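Local coordinates for inositol 2-dehydrogenase (Sinorhizobium meliloti, PDB 4HKT), which catalyses the NAD+-dependent oxidation of myo-inositol to scyllo-inosose (2-keto-myo-inositol), the first step in the breakdown of myo-inositol to acetyl-CoA, at residues B[95-99]-B[100-104]; B[73-76]-B[77-81]; B[304-307]-B[308-311]; B[167-170]-B[171-175]; B[176-179]-B[180-183]. All blocks are in the same frame, centred on the assembly; numbering follows the deposited sequence.

Interaction 1. Residues B[95-99]-B[100-104]; sequences PIDLD and AERVR. With EDO (1,2-ethanediol), chain C.
Asp99 and Arg102 are joined by a capping bond at the start of helix 100-112. Asp99 OD2 accepts from Arg102 N at 3.0 Å, with an N-H...O angle of 166°, and the donor arrives on the anti side of the carboxylate, somewhat out of its plane. CG of Asp99 stands anti to the backbone N (chi1 180°), which swings the carboxylate over the first turn of the helix. The backbone follows with the first helical bond, Val103 N to Asp99 O, 3.1 Å long. Two residues earlier in the chain, Asp97 OD2 accepts from Asp99 N at 2.9 Å and closes an Asx turn that leads the chain into the cap. A water bridges Leu98 O and Ala100 N, its bond to the amide being weak; Leu98 O also accepts from the hydroxyl O1 of a 1,2-ethanediol.

Arg104 and Glu101 pair along the helix surface. Arg104 grips Glu101 side-on, NE and NH2 both converging on OE1, the NH2 to OE1 distance being 2.7 Å. Arg102 meets Asp97 through its aliphatic part instead, CG lying across the carboxylate 3.5 Å from Asp97 CG, while its charge goes to salt bridges with Asp78 and Glu81 of helix 76-85.

Apolar contact is made by Val103, which crosses Ile96 at about a right angle, CG1 lying 3.9 Å from Ile96 CD1. Beyond it, Val103 meets Leu309 and Leu312 of helix 305-324. An Asx turn running into an aspartate N-cap thus starts the helix that follows strand 89-93 in the Rossmann-fold domain.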
loop_
_atom_site.group_PDB
_atom_site.type_symbol
_atom_site.label_atom_id
_atom_site.label_comp_id
_atom_site.label_asym_id
_atom_site.label_seq_id
_atom_site.Cartn_x
_atom_site.Cartn_y
_atom_site.Cartn_z
ATOM N N PRO B 95 27.030 17.662 15.387
ATOM C CA PRO B 95 26.905 19.061 15.001
ATOM C C PRO B 95 28.315 19.632 14.800
ATOM O O PRO B 95 29.306 18.942 15.017
ATOM C CB PRO B 95 26.280 19.701 16.242
ATOM C CG PRO B 95 26.866 18.934 17.361
ATOM C CD PRO B 95 27.071 17.525 16.855
ATOM N N ILE B 96 28.396 20.883 14.391
ATOM C CA ILE B 96 29.661 21.594 14.405
ATOM C C ILE B 96 30.041 21.821 15.855
ATOM O O ILE B 96 31.187 21.599 16.272
ATOM C CB ILE B 96 29.556 22.910 13.651
ATOM C CG1 ILE B 96 29.420 22.611 12.144
ATOM C CG2 ILE B 96 30.816 23.735 13.864
ATOM C CD1 ILE B 96 28.964 23.774 11.324
ATOM N N ASP B 97 29.058 22.283 16.623
ATOM C CA ASP B 97 29.192 22.437 18.074
ATOM C C ASP B 97 27.799 22.608 18.630
ATOM O O ASP B 97 26.875 22.937 17.896
ATOM C CB ASP B 97 30.057 23.642 18.452
ATOM C CG ASP B 97 30.490 23.612 19.917
ATOM O OD1 ASP B 97 31.391 22.827 20.234
ATOM O OD2 ASP B 97 29.921 24.379 20.735
ATOM N N LEU B 98 27.615 22.373 19.918
ATOM C CA LEU B 98 26.318 22.649 20.516
ATOM C C LEU B 98 26.086 24.119 20.806
ATOM O O LEU B 98 24.950 24.509 21.102
ATOM C CB LEU B 98 26.100 21.789 21.769
ATOM C CG LEU B 98 26.101 20.305 21.434
ATOM C CD1 LEU B 98 26.082 19.450 22.694
ATOM C CD2 LEU B 98 24.946 19.923 20.535
ATOM N N ASP B 99 27.119 24.948 20.717
ATOM C CA ASP B 99 27.019 26.352 21.064
ATOM C C ASP B 99 27.131 27.213 19.813
ATOM O O ASP B 99 28.142 27.181 19.141
ATOM C CB ASP B 99 28.151 26.733 22.042
ATOM C CG ASP B 99 28.112 28.196 22.446
ATOM O OD1 ASP B 99 27.796 28.468 23.600
ATOM O OD2 ASP B 99 28.396 29.081 21.636
ATOM N N ALA B 100 26.127 28.043 19.542
ATOM C CA ALA B 100 26.042 28.691 18.233
ATOM C C ALA B 100 27.169 29.721 18.023
ATOM O O ALA B 100 27.669 29.913 16.900
ATOM C CB ALA B 100 24.671 29.349 18.048
ATOM N N GLU B 101 27.568 30.381 19.108
ATOM C CA GLU B 101 28.678 31.300 19.050
ATOM C C GLU B 101 29.984 30.572 18.652
ATOM O O GLU B 101 30.713 31.044 17.778
ATOM C CB GLU B 101 28.874 32.015 20.397
ATOM C CG GLU B 101 29.809 33.211 20.288
ATOM C CD GLU B 101 29.138 34.484 19.725
ATOM O OE1 GLU B 101 28.395 34.441 18.695
ATOM O OE2 GLU B 101 29.359 35.567 20.334
ATOM N N ARG B 102 30.265 29.449 19.284
ATOM C CA ARG B 102 31.406 28.577 18.845
ATOM C C ARG B 102 31.326 28.178 17.372
ATOM O O ARG B 102 32.361 28.127 16.665
ATOM C CB ARG B 102 31.438 27.296 19.687
ATOM C CG ARG B 102 32.623 26.367 19.488
ATOM C CD ARG B 102 33.943 27.041 19.879
ATOM N NE ARG B 102 35.115 26.303 19.416
ATOM C CZ ARG B 102 35.739 26.494 18.250
ATOM N NH1 ARG B 102 35.297 27.385 17.347
ATOM N NH2 ARG B 102 36.842 25.808 17.992
ATOM N N VAL B 103 30.118 27.848 16.905
ATOM C CA VAL B 103 29.919 27.441 15.500
ATOM C C VAL B 103 30.303 28.599 14.594
ATOM O O VAL B 103 31.003 28.423 13.603
ATOM C CB VAL B 103 28.473 27.016 15.197
ATOM C CG1 VAL B 103 28.306 26.796 13.701
ATOM C CG2 VAL B 103 28.068 25.803 16.025
ATOM N N ARG B 104 29.825 29.783 14.920
ATOM C CA ARG B 104 30.163 31.013 14.199
ATOM C C ARG B 104 31.649 31.296 14.105
ATOM O O ARG B 104 32.147 31.663 13.039
ATOM C CB ARG B 104 29.424 32.226 14.814
ATOM C CG ARG B 104 27.962 32.351 14.357
ATOM C CD ARG B 104 27.351 33.686 14.787
ATOM N NE ARG B 104 27.139 33.667 16.232
ATOM C CZ ARG B 104 26.020 33.259 16.843
ATOM N NH1 ARG B 104 24.934 32.870 16.148
ATOM N NH2 ARG B 104 25.975 33.285 18.172
HETATM C C1 EDO C . 23.723 23.697 23.866
HETATM O O1 EDO C . 24.725 24.698 23.935
HETATM C C2 EDO C . 24.131 22.422 24.603
HETATM O O2 EDO C . 23.369 22.307 25.800
HETATM O O HOH W 1 23.793 27.115 20.747
#

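Interaction 2. Residues B[73-76]-B[77-81]; sequences TDTH and ADLIE. With EDO (1,2-ethanediol), chain U.
Thr75 and Leu79 lie side by side one helical turn apart and point the same way. In Leu79, CG is anti to the carbonyl carbon (chi1 -77°), and this carries CD1 back along the turn to 3.8 Å from Thr75 OG1. The threonine hydroxyl sits between its own backbone N and carbonyl carbon (chi1 61°), turned back toward the preceding residues, where OG1 bonds with Pro72 O and Thr71 OG1. Ile80 takes a similar first torsion to Leu79, and its CG1 comes to rest 3.3 Å from His76 O. The same carbonyl accepts from Ile80 N at 2.9 Å, as Thr75 O does from Leu79 N at 3.0 Å.

The side chain of His76 leads away from this turn, its ring lying with one face against Thr73 CA, 3.8 Å above the plane. Both ring nitrogens are engaged, ND1 with Pro95 O and NE2 with Thr71 O, which holds the ring against rotation. Waters extend the hydrogen bonding of the first turn: one joins Asp74 O to Asp78 N, and another links Asp74 O to Asp78 OD2, to which it donates at 2.6 Å, OD1 of Asp78 being engaged by Arg102.

Helix 76-85, begun here, packs through Leu79 and Ile80 on Ile69 of strand 66-69. Ile80 and His76 also reach Cys92 of strand 89-93, while Ala77, Ile80 and Glu81 face helix 100-112.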
loop_
_atom_site.group_PDB
_atom_site.type_symbol
_atom_site.label_atom_id
_atom_site.label_comp_id
_atom_site.label_asym_id
_atom_site.label_seq_id
_atom_site.Cartn_x
_atom_site.Cartn_y
_atom_site.Cartn_z
ATOM N N THR B 73 31.210 14.767 19.834
ATOM C CA THR B 73 30.723 16.112 19.531
ATOM C C THR B 73 31.583 17.249 20.077
ATOM O O THR B 73 31.789 18.226 19.382
ATOM C CB THR B 73 29.312 16.276 20.083
ATOM O OG1 THR B 73 28.433 15.383 19.398
ATOM C CG2 THR B 73 28.835 17.722 19.967
ATOM N N ASP B 74 32.085 17.115 21.314
ATOM C CA ASP B 74 32.961 18.139 21.900
ATOM C C ASP B 74 34.324 18.368 21.222
ATOM O O ASP B 74 34.988 19.322 21.560
ATOM C CB ASP B 74 33.128 17.935 23.423
ATOM C CG ASP B 74 33.899 16.667 23.786
ATOM O OD1 ASP B 74 34.462 15.991 22.913
ATOM O OD2 ASP B 74 33.969 16.360 24.989
ATOM N N THR B 75 34.694 17.539 20.242
ATOM C CA THR B 75 35.909 17.735 19.446
ATOM C C THR B 75 35.689 18.324 18.050
ATOM O O THR B 75 36.637 18.727 17.397
ATOM C CB THR B 75 36.626 16.400 19.247
ATOM O OG1 THR B 75 35.768 15.492 18.532
ATOM C CG2 THR B 75 37.014 15.784 20.626
ATOM N N HIS B 76 34.434 18.412 17.611
ATOM C CA HIS B 76 34.126 18.845 16.246
ATOM C C HIS B 76 34.670 20.192 15.850
ATOM O O HIS B 76 35.368 20.289 14.835
ATOM C CB HIS B 76 32.621 18.727 15.976
ATOM C CG HIS B 76 32.170 17.301 15.927
ATOM N ND1 HIS B 76 30.895 16.917 15.556
ATOM C CD2 HIS B 76 32.848 16.156 16.195
ATOM C CE1 HIS B 76 30.806 15.600 15.609
ATOM N NE2 HIS B 76 31.981 15.117 15.991
ATOM N N ALA B 77 34.362 21.241 16.606
ATOM C CA ALA B 77 34.689 22.572 16.097
ATOM C C ALA B 77 36.214 22.781 15.995
ATOM O O ALA B 77 36.733 23.378 15.029
ATOM C CB ALA B 77 34.032 23.660 16.918
ATOM N N ASP B 78 36.917 22.268 16.990
ATOM C CA ASP B 78 38.370 22.395 17.037
ATOM C C ASP B 78 38.993 21.597 15.890
ATOM O O ASP B 78 39.926 22.045 15.249
ATOM C CB ASP B 78 38.890 21.858 18.378
ATOM C CG ASP B 78 38.663 22.817 19.529
ATOM O OD1 ASP B 78 38.293 23.978 19.295
ATOM O OD2 ASP B 78 38.846 22.404 20.694
ATOM N N LEU B 79 38.472 20.415 15.642
ATOM C CA LEU B 79 39.009 19.588 14.571
ATOM C C LEU B 79 38.747 20.194 13.204
ATOM O O LEU B 79 39.642 20.187 12.340
ATOM C CB LEU B 79 38.484 18.173 14.658
ATOM C CG LEU B 79 39.150 17.342 15.743
ATOM C CD1 LEU B 79 38.409 16.032 15.878
ATOM C CD2 LEU B 79 40.637 17.094 15.459
ATOM N N ILE B 80 37.565 20.786 13.010
ATOM C CA ILE B 80 37.276 21.501 11.767
ATOM C C ILE B 80 38.287 22.634 11.581
ATOM O O ILE B 80 38.879 22.778 10.511
ATOM C CB ILE B 80 35.828 22.068 11.722
ATOM C CG1 ILE B 80 34.809 20.937 11.696
ATOM C CG2 ILE B 80 35.666 22.964 10.511
ATOM C CD1 ILE B 80 33.395 21.359 12.100
ATOM N N GLU B 81 38.510 23.447 12.603
ATOM C CA GLU B 81 39.459 24.564 12.470
ATOM C C GLU B 81 40.893 24.082 12.147
ATOM O O GLU B 81 41.576 24.659 11.291
ATOM C CB GLU B 81 39.470 25.417 13.746
ATOM C CG GLU B 81 38.213 26.224 13.944
ATOM C CD GLU B 81 38.154 26.972 15.268
ATOM O OE1 GLU B 81 38.871 26.578 16.219
ATOM O OE2 GLU B 81 37.342 27.925 15.371
HETATM C C1 EDO U . 42.329 23.981 17.643
HETATM O O1 EDO U . 43.706 24.080 17.247
HETATM C C2 EDO U . 41.431 24.773 16.709
HETATM O O2 EDO U . 41.611 26.197 16.792
HETATM O O HOH W 2 32.902 20.925 18.987
HETATM O O HOH W 3 35.646 21.415 19.579
HETATM O O HOH W 4 37.692 20.242 21.542
#

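Interaction 3. Residues B[304-307]-B[308-311]; sequences SGND and GLAA. With EDO (1,2-ethanediol), chain S.
Ala310 N donates to Asn306 O at 2.8 Å, the shortest of four regular backbone bonds that run from Gly308 N to Ser304 O, 3.1 Å long, through to Ala311 N to Asp307 O. Side chains add little across this turn: the methyl CD2 of Leu309 approaches Asn306 OD1 at 4.1 Å, and Ala310 CB rests 3.4 Å from Asn306 O.

Ahead of these bonds, Asp307 OD2 takes the backbone N-H of Ser304 at 2.9 Å, the donor approaching on the anti side, 30° out of the carboxylate plane. In return Asp307 N donates to Ser304 OG at 3.1 Å, so the two residues clasp each other in a capping box at the start of helix 305-324. With CG anti to the carbonyl carbon and beside the backbone N (chi1 -67°), the Asp307 carboxylate is directed back toward the N-terminal end, where a negative charge would probably be favoured by the helix dipole. Its other oxygen, OD1, forms a salt bridge with Arg181 and accepts a weak bond from a 1,2-ethanediol. An asparagine at Asp307 would probably weaken the capping box and leave Arg181 without one of its carboxylate partners.

Ala310 packs on Arg181 and Ala311 on Ile174, both of helix 168-184, whereas Leu309 turns to Val103, Arg104 and Leu107 of helix 100-112, so the opening turns of helix 305-324 lie between those two helices.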
loop_
_atom_site.group_PDB
_atom_site.type_symbol
_atom_site.label_atom_id
_atom_site.label_comp_id
_atom_site.label_asym_id
_atom_site.label_seq_id
_atom_site.Cartn_x
_atom_site.Cartn_y
_atom_site.Cartn_z
ATOM N N SER B 304 26.067 22.765 3.933
ATOM C CA SER B 304 27.208 23.556 4.296
ATOM C C SER B 304 27.294 23.758 5.820
ATOM O O SER B 304 26.407 23.372 6.589
ATOM C CB SER B 304 27.035 24.916 3.672
ATOM O OG SER B 304 25.915 25.599 4.275
ATOM N N GLY B 305 28.344 24.449 6.214
ATOM C CA GLY B 305 28.483 24.974 7.549
ATOM C C GLY B 305 27.303 25.809 7.956
ATOM O O GLY B 305 26.788 25.643 9.057
ATOM N N ASN B 306 26.872 26.723 7.093
ATOM C CA ASN B 306 25.724 27.544 7.436
ATOM C C ASN B 306 24.471 26.704 7.645
ATOM O O ASN B 306 23.628 27.042 8.486
ATOM C CB ASN B 306 25.476 28.639 6.399
ATOM C CG ASN B 306 24.411 29.624 6.860
ATOM O OD1 ASN B 306 24.588 30.327 7.875
ATOM N ND2 ASN B 306 23.249 29.615 6.182
ATOM N N ASP B 307 24.351 25.572 6.936
ATOM C CA ASP B 307 23.187 24.708 7.154
ATOM C C ASP B 307 23.269 24.084 8.531
ATOM O O ASP B 307 22.249 23.957 9.202
ATOM C CB ASP B 307 23.046 23.620 6.079
ATOM C CG ASP B 307 22.711 24.187 4.694
ATOM O OD1 ASP B 307 21.900 25.136 4.583
ATOM O OD2 ASP B 307 23.311 23.697 3.701
ATOM N N GLY B 308 24.470 23.710 8.986
ATOM C CA GLY B 308 24.614 23.217 10.383
ATOM C C GLY B 308 24.251 24.283 11.419
ATOM O O GLY B 308 23.598 24.008 12.422
ATOM N N LEU B 309 24.672 25.508 11.168
ATOM C CA LEU B 309 24.353 26.599 12.043
ATOM C C LEU B 309 22.841 26.867 12.076
ATOM O O LEU B 309 22.250 27.079 13.143
ATOM C CB LEU B 309 25.099 27.861 11.593
ATOM C CG LEU B 309 24.797 29.141 12.389
ATOM C CD1 LEU B 309 25.075 28.900 13.850
ATOM C CD2 LEU B 309 25.603 30.325 11.875
ATOM N N ALA B 310 22.220 26.908 10.893
ATOM C CA ALA B 310 20.786 27.167 10.801
ATOM C C ALA B 310 19.928 26.153 11.573
ATOM O O ALA B 310 18.965 26.534 12.264
ATOM C CB ALA B 310 20.372 27.204 9.325
ATOM N N ALA B 311 20.273 24.874 11.484
ATOM C CA ALA B 311 19.541 23.836 12.191
ATOM C C ALA B 311 19.697 23.954 13.709
ATOM O O ALA B 311 18.757 23.765 14.445
ATOM C CB ALA B 311 19.957 22.473 11.678
HETATM C C1 EDO S . 17.758 24.862 1.056
HETATM O O1 EDO S . 18.005 23.599 0.424
HETATM C C2 EDO S . 18.128 24.808 2.548
HETATM O O2 EDO S . 19.449 24.256 2.745
#

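Interaction 4. Residues B[167-170]-B[171-175]; sequences GIFR and DMTIH. With EDO (1,2-ethanediol), chain X.
Asp171 N donates to Gly167 O at 2.8 Å at the start of helix 168-184, and Asp171 CB rests 3.4 Å from that same oxygen. CG stands anti to the backbone N (chi1 -179°), taking the carboxylate off the turn to a salt bridge with Arg230 and a hydrogen bond with Tyr161; a 1,2-ethanediol oxygen is modelled doubtfully close to OD2.

Ile168 works through both backbone and side chain. Its carbonyl oxygen is gripped by two amides, Met172 N at 2.8 Å and Thr173 N at 3.0 Å, the second bond being the straighter at 167°. Its side chain runs alongside that of Met172, a selenomethionine, with CG1 3.9 Å from Met172 CB and CD1 4.1 Å from the selenium.

The carbonyl oxygen of Arg170 is pressed by Ile174 CG2, at 3.1 Å, a tight packing contact. The arginine's own chain extends away from the turn to a salt bridge with Asp316 of helix 305-324. Next to it, Phe169 runs beside Thr173, whose OG1 lies obliquely to the ring and bonds to Asn228.

The bond from Thr173 back to Ile168, five residues earlier, marks a wider pi-type turn at 171-173. This local widening lies in the helix of the C-terminal domain whose side chains Ile168, Phe169 and Thr173 pack on strand 211-218.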
loop_
_atom_site.group_PDB
_atom_site.type_symbol
_atom_site.label_atom_id
_atom_site.label_comp_id
_atom_site.label_asym_id
_atom_site.label_seq_id
_atom_site.Cartn_x
_atom_site.Cartn_y
_atom_site.Cartn_z
ATOM N N GLY B 167 20.548 17.759 24.386
ATOM C CA GLY B 167 19.119 17.537 24.510
ATOM C C GLY B 167 18.483 17.192 23.186
ATOM O O GLY B 167 19.117 17.307 22.127
ATOM N N ILE B 168 17.244 16.702 23.268
ATOM C CA ILE B 168 16.606 16.069 22.132
ATOM C C ILE B 168 16.533 17.000 20.914
ATOM O O ILE B 168 16.730 16.553 19.763
ATOM C CB ILE B 168 15.203 15.534 22.504
ATOM C CG1 ILE B 168 14.609 14.730 21.359
ATOM C CG2 ILE B 168 14.240 16.687 22.833
ATOM C CD1 ILE B 168 13.405 13.938 21.793
ATOM N N PHE B 169 16.334 18.296 21.140
ATOM C CA PHE B 169 16.209 19.226 19.996
ATOM C C PHE B 169 17.516 19.374 19.253
ATOM O O PHE B 169 17.535 19.396 18.029
ATOM C CB PHE B 169 15.702 20.569 20.455
ATOM C CG PHE B 169 14.266 20.532 20.951
ATOM C CD1 PHE B 169 13.233 20.187 20.081
ATOM C CD2 PHE B 169 13.953 20.866 22.260
ATOM C CE1 PHE B 169 11.922 20.169 20.510
ATOM C CE2 PHE B 169 12.638 20.837 22.701
ATOM C CZ PHE B 169 11.616 20.494 21.820
ATOM N N ARG B 170 18.614 19.463 20.006
ATOM C CA ARG B 170 19.951 19.577 19.421
ATOM C C ARG B 170 20.474 18.261 18.870
ATOM O O ARG B 170 21.251 18.256 17.924
ATOM C CB ARG B 170 20.932 20.190 20.422
ATOM C CG ARG B 170 20.487 21.557 20.908
ATOM C CD ARG B 170 21.587 22.324 21.641
ATOM N NE ARG B 170 21.143 23.624 22.159
ATOM C CZ ARG B 170 20.552 23.837 23.326
ATOM N NH1 ARG B 170 20.299 22.834 24.143
ATOM N NH2 ARG B 170 20.198 25.087 23.674
ATOM N N ASP B 171 20.035 17.148 19.440
ATOM C CA ASP B 171 20.615 15.848 19.117
ATOM C C ASP B 171 19.818 15.076 18.084
ATOM O O ASP B 171 20.419 14.386 17.239
ATOM C CB ASP B 171 20.793 14.975 20.352
ATOM C CG ASP B 171 21.436 13.621 20.028
ATOM O OD1 ASP B 171 22.634 13.626 19.714
ATOM O OD2 ASP B 171 20.765 12.561 20.091
HETATM N N MSE B 172 18.485 15.147 18.158
HETATM C CA MSE B 172 17.621 14.358 17.276
HETATM C C MSE B 172 16.901 15.262 16.300
HETATM O O MSE B 172 17.017 15.112 15.082
HETATM C CB MSE B 172 16.602 13.628 18.135
HETATM C CG MSE B 172 15.652 12.789 17.294
HETATM SE SE MSE B 172 14.357 11.837 18.426
HETATM C CE MSE B 172 13.458 11.075 16.871
ATOM N N THR B 173 16.182 16.233 16.829
ATOM C CA THR B 173 15.318 17.064 15.986
ATOM C C THR B 173 16.095 17.918 15.004
ATOM O O THR B 173 15.581 18.364 13.983
ATOM C CB THR B 173 14.459 17.967 16.859
ATOM O OG1 THR B 173 14.039 17.231 17.995
ATOM C CG2 THR B 173 13.220 18.409 16.068
ATOM N N ILE B 174 17.362 18.141 15.328
ATOM C CA ILE B 174 18.264 18.830 14.445
ATOM C C ILE B 174 18.212 18.345 12.978
ATOM O O ILE B 174 18.217 19.150 12.069
ATOM C CB ILE B 174 19.721 18.876 15.045
ATOM C CG1 ILE B 174 20.548 19.931 14.322
ATOM C CG2 ILE B 174 20.401 17.536 15.013
ATOM C CD1 ILE B 174 21.803 20.357 15.053
ATOM N N HIS B 175 18.171 17.045 12.748
ATOM C CA HIS B 175 18.012 16.498 11.416
ATOM C C HIS B 175 16.689 16.948 10.752
ATOM O O HIS B 175 16.663 17.228 9.556
ATOM C CB HIS B 175 17.978 14.983 11.476
ATOM C CG HIS B 175 19.306 14.360 11.700
ATOM N ND1 HIS B 175 20.302 14.389 10.747
ATOM C CD2 HIS B 175 19.781 13.634 12.731
ATOM C CE1 HIS B 175 21.353 13.734 11.201
ATOM N NE2 HIS B 175 21.064 13.268 12.400
HETATM C C1 EDO X . 20.478 9.876 18.261
HETATM O O1 EDO X . 21.440 10.365 19.194
HETATM C C2 EDO X . 19.823 11.003 17.453
HETATM O O2 EDO X . 18.556 10.558 16.965
#

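Interaction 5. Residues B[176-179]-B[180-183]; sequences DFDM and ARFL
CG of Met179 is trans to N, and bends at chi2 (60°) and chi3 (65°) then curl the chain, which brings its selenium up against both Phe182 and Leu183. Phe182 likewise sets its ring carbon anti to N (chi1 -174°). The selenium of this selenomethionine consequently meets the ring at its edge, 5.2 Å from the ring centroid and 3.8 Å from Phe182 CD2, a Met-aromatic contact. Leu183 approaches from the next position, CD1 lying 3.8 Å from Met179 CG and CG 3.9 Å from the selenium. An alanine at Leu183 is likely to open a gap beside the curled Met179 side chain and set it freer to turn.

Polar groups occupy another side of the turn. Asp178 OD1 lies at the edge of the Arg181 guanidinium, near its plane, but 4.2 Å from NH1, too far for a salt bridge. A water spans the interval, donating to Asp178 OD1 at 2.7 Å and accepting from Arg181 NH1 at 2.8 Å. Each charge has a direct partner as well: Asp178 pairs with Arg124, and Arg181 with Glu187. Beneath, the helical bonds run from Ala180 N to Asp176 O through to Leu183 N to Met179 O.

The chemistry is therefore divided: an apolar side, made by Met179, Ala180 and Leu183, packs helix 168-184 on strand 144-152, while the buried Asp178 carboxylate probably keeps its charge through the arginines and water around it.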
loop_
_atom_site.group_PDB
_atom_site.type_symbol
_atom_site.label_atom_id
_atom_site.label_comp_id
_atom_site.label_asym_id
_atom_site.label_seq_id
_atom_site.Cartn_x
_atom_site.Cartn_y
_atom_site.Cartn_z
ATOM N N ASP B 176 15.632 16.987 11.544
ATOM C CA ASP B 176 14.304 17.413 11.068
ATOM C C ASP B 176 14.202 18.895 10.842
ATOM O O ASP B 176 13.528 19.293 9.910
ATOM C CB ASP B 176 13.218 16.956 11.991
ATOM C CG ASP B 176 13.227 15.453 12.181
ATOM O OD1 ASP B 176 13.211 14.708 11.182
ATOM O OD2 ASP B 176 13.311 15.017 13.341
ATOM N N PHE B 177 14.874 19.717 11.657
ATOM C CA PHE B 177 15.015 21.131 11.326
ATOM C C PHE B 177 15.709 21.343 9.974
ATOM O O PHE B 177 15.261 22.150 9.168
ATOM C CB PHE B 177 15.745 21.906 12.399
ATOM C CG PHE B 177 15.069 21.889 13.748
ATOM C CD1 PHE B 177 13.742 22.215 13.888
ATOM C CD2 PHE B 177 15.785 21.595 14.881
ATOM C CE1 PHE B 177 13.119 22.211 15.149
ATOM C CE2 PHE B 177 15.199 21.596 16.124
ATOM C CZ PHE B 177 13.860 21.916 16.279
ATOM N N ASP B 178 16.834 20.664 9.759
ATOM C CA ASP B 178 17.462 20.685 8.439
ATOM C C ASP B 178 16.529 20.221 7.297
ATOM O O ASP B 178 16.435 20.885 6.262
ATOM C CB ASP B 178 18.753 19.885 8.397
ATOM C CG ASP B 178 19.403 19.988 7.051
ATOM O OD1 ASP B 178 19.881 21.079 6.714
ATOM O OD2 ASP B 178 19.390 18.997 6.288
HETATM N N MSE B 179 15.859 19.103 7.488
HETATM C CA MSE B 179 14.869 18.608 6.518
HETATM C C MSE B 179 13.789 19.629 6.230
HETATM O O MSE B 179 13.423 19.864 5.081
HETATM C CB MSE B 179 14.318 17.282 7.022
HETATM C CG MSE B 179 13.298 16.608 6.107
HETATM SE SE MSE B 179 14.056 16.199 4.329
HETATM C CE MSE B 179 15.394 14.904 4.938
ATOM N N ALA B 180 13.290 20.300 7.258
ATOM C CA ALA B 180 12.313 21.337 7.057
ATOM C C ALA B 180 12.814 22.459 6.193
ATOM O O ALA B 180 12.121 22.895 5.268
ATOM C CB ALA B 180 11.789 21.866 8.408
ATOM N N ARG B 181 14.042 22.913 6.430
ATOM C CA ARG B 181 14.630 23.947 5.577
ATOM C C ARG B 181 14.808 23.441 4.127
ATOM O O ARG B 181 14.560 24.187 3.156
ATOM C CB ARG B 181 15.989 24.412 6.146
ATOM C CG ARG B 181 15.868 25.276 7.404
ATOM C CD ARG B 181 17.228 25.705 7.931
ATOM N NE ARG B 181 17.841 26.631 7.024
ATOM C CZ ARG B 181 18.843 26.380 6.178
ATOM N NH1 ARG B 181 19.462 25.204 6.093
ATOM N NH2 ARG B 181 19.231 27.359 5.388
ATOM N N PHE B 182 15.218 22.188 3.996
ATOM C CA PHE B 182 15.398 21.534 2.687
ATOM C C PHE B 182 14.075 21.467 1.878
ATOM O O PHE B 182 14.091 21.622 0.651
ATOM C CB PHE B 182 15.945 20.147 2.940
ATOM C CG PHE B 182 16.335 19.356 1.717
ATOM C CD1 PHE B 182 17.327 19.790 0.872
ATOM C CD2 PHE B 182 15.765 18.101 1.487
ATOM C CE1 PHE B 182 17.699 19.037 -0.241
ATOM C CE2 PHE B 182 16.148 17.329 0.385
ATOM C CZ PHE B 182 17.120 17.803 -0.464
ATOM N N LEU B 183 12.969 21.202 2.558
ATOM C CA LEU B 183 11.674 20.983 1.921
ATOM C C LEU B 183 10.884 22.253 1.723
ATOM O O LEU B 183 10.164 22.389 0.703
ATOM C CB LEU B 183 10.822 20.014 2.735
ATOM C CG LEU B 183 11.367 18.624 2.956
ATOM C CD1 LEU B 183 10.471 17.810 3.858
ATOM C CD2 LEU B 183 11.546 17.924 1.633
HETATM O O HOH W 5 19.804 23.315 8.143
#

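In the fold
Along the chain the order is interaction 2, interaction 1, interaction 4, interaction 5 and interaction 3. Interactions 1 and 2, with centres about 9 Å apart, belong to the Rossmann-fold domain and start adjacent helices, 100-112 and 76-85. Interactions 4 and 5 are successive parts of helix 168-184 in the C-terminal domain, about 12 Å between centres. Interaction 3, near the chain's end, opens helix 305-324 and touches interaction 1 on one hand and interactions 4 and 5 on the other: its centre is about 10 Å from that of interaction 1 and 11 Å from that of interaction 5. Interactions 2 and 5 are the most distant pair, about 23 Å between centres. Helix 305-324 thereby ties the nucleotide-binding half to the C-terminal domain.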